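PDB 2J8W: cytochrome c' from Rubrivivax gelatinosus, which binds a high-spin heme c that has no sixth ligand and probably works in electron transfer, although its exact biological function is not known. Local coordinates for residues 15-26 against 44-55; 88-99 against 111-119. All coordinates share one frame; numbering follows the deposited sequence. Where two conformers were deposited one is given.

In the fold
Following the chain from the N terminus, helix 5-30 runs out, the chain turns, and helix 38-52 comes back alongside it. Contact 1 (15-26 with 44-55) closes that first hairpin. Further on, helix 79-102 and helix 105-126 form a second hairpin, closed by contact 2 (88-99 with 111-119). The two contacts follow one another in series, neither nested nor crossed. In space they sit side by side, their centres about 11 Å apart, and S49 is probably hydrogen-bonded to D97 between them, while I45 packs on L96 and F23 on V112. The two hairpins pack into the four-helix bundle, and both contacts reach the same heme.

Contact 1: 15-26 against 44-55; sequences AFTLIANHFGRV and NIALVSTLSKLP. With HEC (heme c), chain C.
H22 ND1 donates to N44 OD1 across 2.8 Å, a nearly straight bond (171°); N44 OD1 lies in the plane of the imidazole, while the donor is tilted from the plane of the amide carbonyl. The other ring nitrogen, NE2, is hydrogen-bonded to the hydroxyl of Y11 of the second subunit, so the imidazole is held at two corners and its rotation is fixed. The guanidinium of R25 lies offset over the CE1 corner of the same ring, with H22 CE1 3.5 Å above the guanidinium plane. What keeps R25 there is N21, whose OD1 takes both NE and NH2 of the arginine, side-on and from opposite faces of the amide. A water ties R25 NH1 to N44 ND2 and completes this polar end.

From here the interface turns apolar. V26 CG2 slides past N44 CB, and V48 CG2 presses against the backbone, 3.4 Å from F23 N. I19 and L51 run past each other in opposite directions, CG1 of the isoleucine 3.5 Å from CB of the leucine, while I19 CD1 abuts the CG corner of the P55 ring at 3.8 Å.

At the heme end F16 is sandwiched. Its chi1 of -76° places CG beside the backbone N and directs the ring toward the heme; chi2 then turns its faces to porphyrin and proline. P55 CB stands 3.7 Å from the ring centroid, 15° off the normal, a CH-pi contact. The opposite face lies on the heme, with F16 CD1 only 3.5 Å from the iron. Segments 15-26 and 44-52 run antiparallel, as neighbours in a four-helix bundle do, and the phenylalanine over the iron is consistent with the vacant sixth coordination position that marks the cytochromes c'.

Contact 2: 88-99 against 111-119; sequences KFAAAVDKLDAA and AVGETGGAC. With HEC (heme c), chain C.
F89 and A118 meet where the helix pair reaches the heme: CB of the alanine lies near the plane of the phenyl ring, at its edge, 4.0 Å from F89 CB. One face of that ring looks onto the heme, whose CMC methyl comes within 3.4 Å of F89 CB. V93 CG2 packs on the opposite face, offset toward the rim. Next to A118, C119 is joined through SG to heme CAB by a thioether of 1.9 Å.

One step back, T115 is the knob in a hole formed by F89, A92, V93 and L96. Its chi1 of -61° sets OG1 beside the backbone N, and the hydroxyl donates to A111 O at 2.8 Å; T115 N reaches the same oxygen from the other face. Small residues allow the close approach, with A111 CB 3.6 Å from L96 CA. At the exposed margin K95 NZ makes a salt bridge to E114 OE1, its detail doubtful because the glutamate has two conformers.

The axes of segments 88-99 and 111-119 thus run antiparallel and approach to 8.4 Å, with helix 5-30 touching them through F23 and helix 38-52 through I45, S49 and S52.

Contact 1: 15-26 against 44-55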
loop_
_atom_site.group_PDB
_atom_site.type_symbol
_atom_site.label_atom_id
_atom_site.label_comp_id
_atom_site.label_asym_id
_atom_site.label_seq_id
_atom_site.Cartn_x
_atom_site.Cartn_y
_atom_site.Cartn_z
ATOM N N ALA A 15 -3.955 2.209 -2.737
ATOM C CA ALA A 15 -2.828 1.662 -3.459
ATOM C C ALA A 15 -2.235 2.662 -4.425
ATOM O O ALA A 15 -1.007 2.788 -4.507
ATOM C CB ALA A 15 -3.205 0.367 -4.141
ATOM N N PHE A 16 -3.068 3.373 -5.174
ATOM C CA PHE A 16 -2.550 4.390 -6.090
ATOM C C PHE A 16 -1.788 5.486 -5.369
ATOM O O PHE A 16 -0.778 5.930 -5.875
ATOM C CB PHE A 16 -3.669 4.997 -6.934
ATOM C CG PHE A 16 -4.157 4.105 -8.050
ATOM C CD1 PHE A 16 -3.299 3.540 -8.961
ATOM C CD2 PHE A 16 -5.513 3.819 -8.173
ATOM C CE1 PHE A 16 -3.786 2.721 -10.005
ATOM C CE2 PHE A 16 -6.014 3.031 -9.212
ATOM C CZ PHE A 16 -5.167 2.476 -10.115
ATOM N N THR A 17 -2.263 5.905 -4.202
ATOM C CA THR A 17 -1.530 6.911 -3.428
ATOM C C THR A 17 -0.134 6.420 -3.045
ATOM O O THR A 17 0.847 7.120 -3.205
ATOM C CB THR A 17 -2.316 7.322 -2.190
ATOM O OG1 THR A 17 -3.482 8.033 -2.605
ATOM C CG2 THR A 17 -1.536 8.171 -1.217
ATOM N N LEU A 18 -0.040 5.176 -2.568
ATOM C CA LEU A 18 1.280 4.649 -2.204
ATOM C C LEU A 18 2.170 4.482 -3.425
ATOM O O LEU A 18 3.372 4.794 -3.372
ATOM C CB LEU A 18 1.128 3.336 -1.450
ATOM C CG LEU A 18 0.373 3.385 -0.116
ATOM C CD1 LEU A 18 0.520 2.037 0.566
ATOM C CD2 LEU A 18 0.813 4.401 0.848
ATOM N N ILE A 19 1.605 4.015 -4.541
ATOM C CA ILE A 19 2.359 3.889 -5.775
ATOM C C ILE A 19 2.899 5.246 -6.189
ATOM O O ILE A 19 4.090 5.377 -6.530
ATOM C CB ILE A 19 1.473 3.289 -6.892
ATOM C CG1 ILE A 19 1.168 1.819 -6.606
ATOM C CG2 ILE A 19 2.122 3.488 -8.280
ATOM C CD1 ILE A 19 0.025 1.266 -7.455
ATOM N N ALA A 20 2.034 6.269 -6.175
ATOM C CA ALA A 20 2.488 7.583 -6.613
ATOM C C ALA A 20 3.614 8.102 -5.734
ATOM O O ALA A 20 4.574 8.699 -6.236
ATOM C CB ALA A 20 1.304 8.557 -6.601
ATOM N N ASN A 21 3.518 7.880 -4.428
ATOM C CA ASN A 21 4.557 8.400 -3.551
ATOM C C ASN A 21 5.903 7.711 -3.819
ATOM O O ASN A 21 6.935 8.363 -4.012
ATOM C CB ASN A 21 4.156 8.251 -2.105
ATOM C CG ASN A 21 5.145 8.848 -1.207
ATOM O OD1 ASN A 21 6.164 8.252 -0.909
ATOM N ND2 ASN A 21 4.894 10.106 -0.813
ATOM N N HIS A 22 5.918 6.395 -3.876
ATOM C CA HIS A 22 7.182 5.695 -4.071
ATOM C C HIS A 22 7.714 5.838 -5.485
ATOM O O HIS A 22 8.924 5.986 -5.668
ATOM C CB HIS A 22 7.027 4.238 -3.601
ATOM C CG HIS A 22 6.936 4.151 -2.125
ATOM N ND1 HIS A 22 8.058 4.246 -1.322
ATOM C CD2 HIS A 22 5.878 4.158 -1.288
ATOM C CE1 HIS A 22 7.669 4.262 -0.050
ATOM N NE2 HIS A 22 6.351 4.199 -0.002
ATOM N N PHE A 23 6.816 5.843 -6.482
ATOM C CA PHE A 23 7.249 6.107 -7.837
ATOM C C PHE A 23 7.847 7.508 -7.955
ATOM O O PHE A 23 8.849 7.706 -8.620
ATOM C CB PHE A 23 6.099 5.909 -8.824
ATOM C CG PHE A 23 6.485 6.113 -10.254
ATOM C CD1 PHE A 23 7.311 5.247 -10.896
ATOM C CD2 PHE A 23 5.980 7.168 -10.986
ATOM C CE1 PHE A 23 7.691 5.431 -12.190
ATOM C CE2 PHE A 23 6.349 7.357 -12.298
ATOM C CZ PHE A 23 7.180 6.490 -12.892
ATOM N N GLY A 24 7.226 8.465 -7.265
ATOM C CA GLY A 24 7.731 9.816 -7.292
ATOM C C GLY A 24 9.138 9.955 -6.748
ATOM O O GLY A 24 9.915 10.783 -7.216
ATOM N N ARG A 25 9.493 9.129 -5.761
ATOM C CA ARG A 25 10.851 9.141 -5.234
ATOM C C ARG A 25 11.851 8.698 -6.289
ATOM O O ARG A 25 12.936 9.275 -6.439
ATOM C CB ARG A 25 10.952 8.234 -4.003
ATOM C CG ARG A 25 10.085 8.683 -2.861
ATOM C CD ARG A 25 10.242 7.777 -1.658
ATOM N NE ARG A 25 9.081 7.838 -0.764
ATOM C CZ ARG A 25 9.090 7.455 0.506
ATOM N NH1 ARG A 25 10.167 6.898 1.005
ATOM N NH2 ARG A 25 7.997 7.557 1.242
ATOM N N VAL A 26 11.473 7.671 -7.045
ATOM C CA VAL A 26 12.335 7.192 -8.125
ATOM C C VAL A 26 12.449 8.251 -9.207
ATOM O O VAL A 26 13.538 8.517 -9.729
ATOM C CB VAL A 26 11.837 5.841 -8.694
ATOM C CG1 VAL A 26 12.816 5.288 -9.728
ATOM C CG2 VAL A 26 11.626 4.810 -7.557
ATOM N N ASN A 44 12.573 1.518 -3.553
ATOM C CA ASN A 44 11.339 2.169 -3.961
ATOM C C ASN A 44 10.734 1.495 -5.180
ATOM O O ASN A 44 9.513 1.357 -5.258
ATOM C CB ASN A 44 11.558 3.670 -4.150
ATOM C CG ASN A 44 11.661 4.380 -2.839
ATOM O OD1 ASN A 44 10.774 4.249 -1.998
ATOM N ND2 ASN A 44 12.728 5.152 -2.638
ATOM N N ILE A 45 11.561 1.065 -6.123
ATOM C CA ILE A 45 11.080 0.307 -7.255
ATOM C C ILE A 45 10.426 -1.007 -6.861
ATOM O O ILE A 45 9.368 -1.357 -7.361
ATOM C CB ILE A 45 12.201 0.089 -8.292
ATOM C CG1 ILE A 45 12.514 1.410 -8.990
ATOM C CG2 ILE A 45 11.809 -0.952 -9.290
ATOM C CD1 ILE A 45 13.805 1.315 -9.855
ATOM N N ALA A 46 11.044 -1.698 -5.913
ATOM C CA ALA A 46 10.489 -2.963 -5.446
ATOM C C ALA A 46 9.108 -2.743 -4.836
ATOM O O ALA A 46 8.187 -3.545 -5.041
ATOM C CB ALA A 46 11.422 -3.646 -4.466
ATOM N N LEU A 47 8.946 -1.661 -4.082
ATOM C CA LEU A 47 7.651 -1.330 -3.508
ATOM C C LEU A 47 6.636 -0.976 -4.597
ATOM O O LEU A 47 5.511 -1.441 -4.548
ATOM C CB LEU A 47 7.741 -0.139 -2.515
ATOM C CG LEU A 47 8.245 -0.381 -1.094
ATOM C CD1 LEU A 47 8.557 0.873 -0.295
ATOM C CD2 LEU A 47 7.186 -1.185 -0.342
ATOM N N VAL A 48 7.043 -0.169 -5.571
ATOM C CA VAL A 48 6.151 0.129 -6.698
ATOM C C VAL A 48 5.703 -1.155 -7.360
ATOM O O VAL A 48 4.543 -1.340 -7.657
ATOM C CB VAL A 48 6.821 1.101 -7.695
ATOM C CG1 VAL A 48 6.006 1.195 -8.967
ATOM C CG2 VAL A 48 7.016 2.478 -7.057
ATOM N N SER A 49 6.637 -2.050 -7.611
ATOM C CA SER A 49 6.296 -3.299 -8.270
ATOM C C SER A 49 5.282 -4.110 -7.476
ATOM O O SER A 49 4.271 -4.568 -8.009
ATOM C CB SER A 49 7.564 -4.107 -8.525
ATOM O OG SER A 49 7.228 -5.288 -9.240
ATOM N N THR A 50 5.537 -4.292 -6.198
ATOM C CA THR A 50 4.586 -4.991 -5.328
ATOM C C THR A 50 3.210 -4.313 -5.340
ATOM O O THR A 50 2.165 -4.952 -5.516
ATOM C CB THR A 50 5.165 -5.073 -3.929
ATOM O OG1 THR A 50 6.356 -5.869 -3.996
ATOM C CG2 THR A 50 4.186 -5.650 -2.888
ATOM N N LEU A 51 3.211 -3.013 -5.113
ATOM C CA LEU A 51 1.946 -2.283 -5.042
ATOM C C LEU A 51 1.190 -2.253 -6.351
ATOM O O LEU A 51 -0.046 -2.201 -6.358
ATOM C CB LEU A 51 2.209 -0.852 -4.560
ATOM C CG LEU A 51 2.726 -0.642 -3.136
ATOM C CD1 LEU A 51 3.359 0.734 -2.997
ATOM C CD2 LEU A 51 1.620 -0.851 -2.125
ATOM N N SER A 52 1.918 -2.276 -7.459
ATOM C CA SER A 52 1.315 -2.123 -8.779
ATOM C C SER A 52 0.368 -3.235 -9.092
ATOM O O SER A 52 -0.473 -3.069 -9.971
ATOM C CB SER A 52 2.340 -2.075 -9.886
ATOM O OG SER A 52 2.943 -3.339 -10.091
ATOM N N LYS A 53 0.518 -4.365 -8.387
ATOM C CA LYS A 53 -0.308 -5.562 -8.605
ATOM C C LYS A 53 -1.629 -5.514 -7.844
ATOM O O LYS A 53 -2.426 -6.454 -7.926
ATOM C CB LYS A 53 0.495 -6.820 -8.204
ATOM C CG LYS A 53 1.782 -6.943 -9.062
ATOM C CD LYS A 53 2.752 -7.948 -8.600
ATOM C CE LYS A 53 3.877 -8.058 -9.585
ATOM N NZ LYS A 53 4.885 -9.020 -9.084
ATOM N N LEU A 54 -1.834 -4.463 -7.062
ATOM C CA LEU A 54 -2.998 -4.374 -6.190
ATOM C C LEU A 54 -4.219 -3.584 -6.743
ATOM O O LEU A 54 -5.324 -4.087 -6.657
ATOM C CB LEU A 54 -2.598 -3.800 -4.819
ATOM C CG LEU A 54 -1.426 -4.492 -4.118
ATOM C CD1 LEU A 54 -1.217 -3.910 -2.754
ATOM C CD2 LEU A 54 -1.717 -6.036 -4.072
ATOM N N PRO A 55 -4.083 -2.326 -7.176
ATOM C CA PRO A 55 -5.311 -1.546 -7.352
ATOM C C PRO A 55 -6.220 -2.046 -8.457
ATOM O O PRO A 55 -7.431 -1.813 -8.403
ATOM C CB PRO A 55 -4.797 -0.149 -7.659
ATOM C CG PRO A 55 -3.383 -0.353 -8.190
ATOM C CD PRO A 55 -2.864 -1.546 -7.456
HETATM FE FE HEC C . -3.933 6.016 -11.330
HETATM C CHA HEC C . -6.370 7.174 -9.205
HETATM C CHB HEC C . -1.578 7.564 -9.476
HETATM C CHC HEC C . -1.468 4.232 -12.937
HETATM C CHD HEC C . -6.297 4.327 -13.127
HETATM N NA HEC C . -3.978 7.121 -9.653
HETATM C C1A HEC C . -5.077 7.559 -8.934
HETATM C C2A HEC C . -4.665 8.444 -7.878
HETATM C C3A HEC C . -3.326 8.556 -7.953
HETATM C C4A HEC C . -2.884 7.717 -9.052
HETATM C CMA HEC C . -2.379 9.337 -7.042
HETATM C CAA HEC C . -5.597 9.131 -6.884
HETATM C CBA HEC C . -5.864 8.268 -5.676
HETATM C CGA HEC C . -6.686 9.110 -4.651
HETATM O O1A HEC C . -6.839 10.365 -4.777
HETATM O O2A HEC C . -7.263 8.590 -3.646
HETATM N NB HEC C . -1.884 5.860 -11.201
HETATM C C1B HEC C . -1.137 6.720 -10.462
HETATM C C2B HEC C . 0.249 6.537 -10.821
HETATM C C3B HEC C . 0.291 5.596 -11.772
HETATM C C4B HEC C . -1.059 5.148 -12.025
HETATM C CMB HEC C . 1.447 7.314 -10.252
HETATM C CAB HEC C . 1.508 5.016 -12.474
HETATM C CBB HEC C . 2.671 4.679 -11.718
HETATM N NC HEC C . -3.891 4.568 -12.679
HETATM C C1C HEC C . -2.782 3.985 -13.275
HETATM C C2C HEC C . -3.157 3.106 -14.356
HETATM C C3C HEC C . -4.512 3.116 -14.407
HETATM C C4C HEC C . -4.988 4.050 -13.391
HETATM C CMC HEC C . -2.172 2.302 -15.205
HETATM C CAC HEC C . -5.454 2.328 -15.373
HETATM C CBC HEC C . -5.012 1.168 -15.986
HETATM N ND HEC C . -5.970 5.778 -11.184
HETATM C C1D HEC C . -6.756 5.076 -12.100
HETATM C C2D HEC C . -8.152 5.260 -11.768
HETATM C C3D HEC C . -8.173 6.099 -10.583
HETATM C C4D HEC C . -6.785 6.395 -10.251
HETATM C CMD HEC C . -9.341 4.688 -12.511
HETATM C CAD HEC C . -9.373 6.533 -9.792
HETATM C CBD HEC C . -9.605 5.525 -8.653
HETATM C CGD HEC C . -10.865 5.899 -7.886
HETATM O O1D HEC C . -11.677 4.982 -7.622
HETATM O O2D HEC C . -11.034 7.107 -7.486
HETATM O O HOH W 1 12.927 6.438 0.011
#

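Contact 2: 88-99 against 111-119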
loop_
_atom_site.group_PDB
_atom_site.type_symbol
_atom_site.label_atom_id
_atom_site.label_comp_id
_atom_site.label_asym_id
_atom_site.label_seq_id
_atom_site.Cartn_x
_atom_site.Cartn_y
_atom_site.Cartn_z
ATOM N N LYS A 88 -0.496 -2.344 -20.338
ATOM C CA LYS A 88 0.607 -1.463 -20.716
ATOM C C LYS A 88 1.370 -1.029 -19.460
ATOM O O LYS A 88 2.578 -0.959 -19.452
ATOM C CB LYS A 88 0.051 -0.244 -21.440
ATOM C CG LYS A 88 1.086 0.721 -22.005
ATOM C CD LYS A 88 0.427 1.922 -22.670
ATOM C CE LYS A 88 1.440 2.886 -23.177
ATOM N NZ LYS A 88 1.946 2.479 -24.490
ATOM N N PHE A 89 0.642 -0.699 -18.403
ATOM C CA PHE A 89 1.256 -0.354 -17.120
ATOM C C PHE A 89 2.043 -1.545 -16.570
ATOM O O PHE A 89 3.197 -1.388 -16.137
ATOM C CB PHE A 89 0.133 0.056 -16.178
ATOM C CG PHE A 89 0.565 0.333 -14.761
ATOM C CD1 PHE A 89 1.541 1.275 -14.472
ATOM C CD2 PHE A 89 -0.014 -0.366 -13.715
ATOM C CE1 PHE A 89 1.907 1.523 -13.175
ATOM C CE2 PHE A 89 0.351 -0.075 -12.399
ATOM C CZ PHE A 89 1.299 0.865 -12.151
ATOM N N ALA A 90 1.450 -2.732 -16.539
ATOM C CA ALA A 90 2.169 -3.889 -15.996
ATOM C C ALA A 90 3.476 -4.160 -16.757
ATOM O O ALA A 90 4.519 -4.519 -16.170
ATOM C CB ALA A 90 1.290 -5.138 -16.014
ATOM N N ALA A 91 3.452 -3.998 -18.067
ATOM C CA ALA A 91 4.655 -4.212 -18.868
ATOM C C ALA A 91 5.744 -3.199 -18.528
ATOM O O ALA A 91 6.919 -3.560 -18.441
ATOM C CB ALA A 91 4.296 -4.120 -20.367
ATOM N N ALA A 92 5.358 -1.941 -18.337
ATOM C CA ALA A 92 6.297 -0.888 -17.979
ATOM C C ALA A 92 6.865 -1.150 -16.597
ATOM O O ALA A 92 8.055 -0.972 -16.382
ATOM C CB ALA A 92 5.603 0.468 -18.049
ATOM N N VAL A 93 6.024 -1.563 -15.652
ATOM C CA VAL A 93 6.500 -1.832 -14.300
ATOM C C VAL A 93 7.462 -3.015 -14.315
ATOM O O VAL A 93 8.425 -3.036 -13.573
ATOM C CB VAL A 93 5.329 -2.027 -13.324
ATOM C CG1 VAL A 93 5.829 -2.626 -11.983
ATOM C CG2 VAL A 93 4.501 -0.720 -13.166
ATOM N N ASP A 94 7.236 -4.007 -15.165
ATOM C CA ASP A 94 8.179 -5.100 -15.272
ATOM C C ASP A 94 9.555 -4.568 -15.665
ATOM O O ASP A 94 10.584 -5.011 -15.142
ATOM C CB ASP A 94 7.726 -6.106 -16.342
ATOM C CG ASP A 94 6.616 -7.012 -15.895
ATOM O OD1 ASP A 94 6.349 -7.090 -14.687
ATOM O OD2 ASP A 94 6.036 -7.692 -16.800
ATOM N N LYS A 95 9.594 -3.686 -16.636
ATOM C CA LYS A 95 10.857 -3.069 -17.029
ATOM C C LYS A 95 11.468 -2.238 -15.917
ATOM O O LYS A 95 12.685 -2.231 -15.747
ATOM C CB LYS A 95 10.665 -2.203 -18.257
ATOM C CG LYS A 95 10.308 -2.965 -19.479
ATOM C CD LYS A 95 10.244 -1.994 -20.646
ATOM C CE LYS A 95 10.554 -2.600 -21.980
ATOM N NZ LYS A 95 10.909 -1.509 -22.926
ATOM N N LEU A 96 10.641 -1.532 -15.163
ATOM C CA LEU A 96 11.126 -0.767 -14.037
ATOM C C LEU A 96 11.749 -1.664 -13.008
ATOM O O LEU A 96 12.831 -1.393 -12.480
ATOM C CB LEU A 96 10.003 0.061 -13.407
ATOM C CG LEU A 96 10.388 1.049 -12.299
ATOM C CD1 LEU A 96 11.261 2.200 -12.833
ATOM C CD2 LEU A 96 9.111 1.576 -11.613
ATOM N N ASP A 97 11.078 -2.766 -12.699
ATOM C CA ASP A 97 11.573 -3.755 -11.718
ATOM C C ASP A 97 12.963 -4.263 -12.179
ATOM O O ASP A 97 13.914 -4.304 -11.413
ATOM C CB ASP A 97 10.493 -4.887 -11.600
ATOM C CG ASP A 97 10.772 -5.969 -10.557
ATOM O OD1 ASP A 97 11.819 -6.570 -10.629
ATOM O OD2 ASP A 97 9.860 -6.302 -9.770
ATOM N N ALA A 98 13.078 -4.637 -13.450
ATOM C CA ALA A 98 14.328 -5.146 -13.978
ATOM C C ALA A 98 15.426 -4.082 -13.860
ATOM O O ALA A 98 16.578 -4.374 -13.507
ATOM C CB ALA A 98 14.145 -5.597 -15.420
ATOM N N ALA A 99 15.068 -2.847 -14.157
ATOM C CA ALA A 99 16.010 -1.738 -14.081
ATOM C C ALA A 99 16.499 -1.523 -12.653
ATOM O O ALA A 99 17.671 -1.241 -12.425
ATOM C CB ALA A 99 15.402 -0.479 -14.644
ATOM N N ALA A 111 12.794 3.455 -17.922
ATOM C CA ALA A 111 11.628 2.740 -17.385
ATOM C C ALA A 111 10.717 3.682 -16.600
ATOM O O ALA A 111 9.499 3.518 -16.603
ATOM C CB ALA A 111 12.055 1.577 -16.549
ATOM N N VAL A 112 11.280 4.695 -15.940
ATOM C CA VAL A 112 10.450 5.727 -15.302
ATOM C C VAL A 112 9.610 6.438 -16.360
ATOM O O VAL A 112 8.410 6.678 -16.177
ATOM C CB VAL A 112 11.303 6.717 -14.509
ATOM C CG1 VAL A 112 10.542 8.016 -14.194
ATOM C CG2 VAL A 112 11.821 6.075 -13.244
ATOM N N GLY A 113 10.216 6.734 -17.507
ATOM C CA GLY A 113 9.442 7.391 -18.555
ATOM C C GLY A 113 8.325 6.534 -19.098
ATOM O O GLY A 113 7.182 6.977 -19.287
ATOM N N GLU A 114 8.653 5.282 -19.342
ATOM C CA GLU A 114 7.633 4.349 -19.872
ATOM C C GLU A 114 6.511 4.164 -18.849
ATOM O O GLU A 114 5.308 4.129 -19.175
ATOM C CB GLU A 114 8.311 3.016 -20.213
ATOM C CG GLU A 114 7.478 2.049 -21.017
ATOM C CD GLU A 114 8.295 0.933 -21.690
ATOM O OE1 GLU A 114 9.471 0.719 -21.335
ATOM O OE2 GLU A 114 7.737 0.236 -22.573
ATOM N N THR A 115 6.882 3.995 -17.586
ATOM C CA THR A 115 5.886 3.773 -16.542
ATOM C C THR A 115 4.983 4.991 -16.395
ATOM O O THR A 115 3.760 4.888 -16.378
ATOM C CB THR A 115 6.560 3.400 -15.210
ATOM O OG1 THR A 115 7.297 2.199 -15.377
ATOM C CG2 THR A 115 5.535 3.161 -14.124
ATOM N N GLY A 116 5.584 6.164 -16.325
ATOM C CA GLY A 116 4.822 7.384 -16.239
ATOM C C GLY A 116 3.877 7.578 -17.408
ATOM O O GLY A 116 2.729 8.024 -17.218
ATOM N N GLY A 117 4.325 7.233 -18.613
ATOM C CA GLY A 117 3.435 7.276 -19.786
ATOM C C GLY A 117 2.227 6.361 -19.639
ATOM O O GLY A 117 1.115 6.692 -20.059
ATOM N N ALA A 118 2.421 5.233 -18.979
ATOM C CA ALA A 118 1.301 4.317 -18.756
ATOM C C ALA A 118 0.332 4.880 -17.708
ATOM O O ALA A 118 -0.890 4.678 -17.809
ATOM C CB ALA A 118 1.834 2.960 -18.356
ATOM N N CYS A 119 0.841 5.548 -16.671
ATOM C CA CYS A 119 -0.056 6.193 -15.709
ATOM C C CYS A 119 -0.953 7.191 -16.443
ATOM O O CYS A 119 -2.177 7.141 -16.325
ATOM C CB CYS A 119 0.686 6.968 -14.618
ATOM S SG CYS A 119 2.103 6.211 -13.817
HETATM FE FE HEC C . -3.933 6.016 -11.330
HETATM C CHA HEC C . -6.370 7.174 -9.205
HETATM C CHB HEC C . -1.578 7.564 -9.476
HETATM C CHC HEC C . -1.468 4.232 -12.937
HETATM C CHD HEC C . -6.297 4.327 -13.127
HETATM N NA HEC C . -3.978 7.121 -9.653
HETATM C C1A HEC C . -5.077 7.559 -8.934
HETATM C C2A HEC C . -4.665 8.444 -7.878
HETATM C C3A HEC C . -3.326 8.556 -7.953
HETATM C C4A HEC C . -2.884 7.717 -9.052
HETATM C CMA HEC C . -2.379 9.337 -7.042
HETATM C CAA HEC C . -5.597 9.131 -6.884
HETATM C CBA HEC C . -5.864 8.268 -5.676
HETATM C CGA HEC C . -6.686 9.110 -4.651
HETATM O O1A HEC C . -6.839 10.365 -4.777
HETATM O O2A HEC C . -7.263 8.590 -3.646
HETATM N NB HEC C . -1.884 5.860 -11.201
HETATM C C1B HEC C . -1.137 6.720 -10.462
HETATM C C2B HEC C . 0.249 6.537 -10.821
HETATM C C3B HEC C . 0.291 5.596 -11.772
HETATM C C4B HEC C . -1.059 5.148 -12.025
HETATM C CMB HEC C . 1.447 7.314 -10.252
HETATM C CAB HEC C . 1.508 5.016 -12.474
HETATM C CBB HEC C . 2.671 4.679 -11.718
HETATM N NC HEC C . -3.891 4.568 -12.679
HETATM C C1C HEC C . -2.782 3.985 -13.275
HETATM C C2C HEC C . -3.157 3.106 -14.356
HETATM C C3C HEC C . -4.512 3.116 -14.407
HETATM C C4C HEC C . -4.988 4.050 -13.391
HETATM C CMC HEC C . -2.172 2.302 -15.205
HETATM C CAC HEC C . -5.454 2.328 -15.373
HETATM C CBC HEC C . -5.012 1.168 -15.986
HETATM N ND HEC C . -5.970 5.778 -11.184
HETATM C C1D HEC C . -6.756 5.076 -12.100
HETATM C C2D HEC C . -8.152 5.260 -11.768
HETATM C C3D HEC C . -8.173 6.099 -10.583
HETATM C C4D HEC C . -6.785 6.395 -10.251
HETATM C CMD HEC C . -9.341 4.688 -12.511
HETATM C CAD HEC C . -9.373 6.533 -9.792
HETATM C CBD HEC C . -9.605 5.525 -8.653
HETATM C CGD HEC C . -10.865 5.899 -7.886
HETATM O O1D HEC C . -11.677 4.982 -7.622
HETATM O O2D HEC C . -11.034 7.107 -7.486
HETATM O O HOH W 2 4.728 1.330 -22.931
#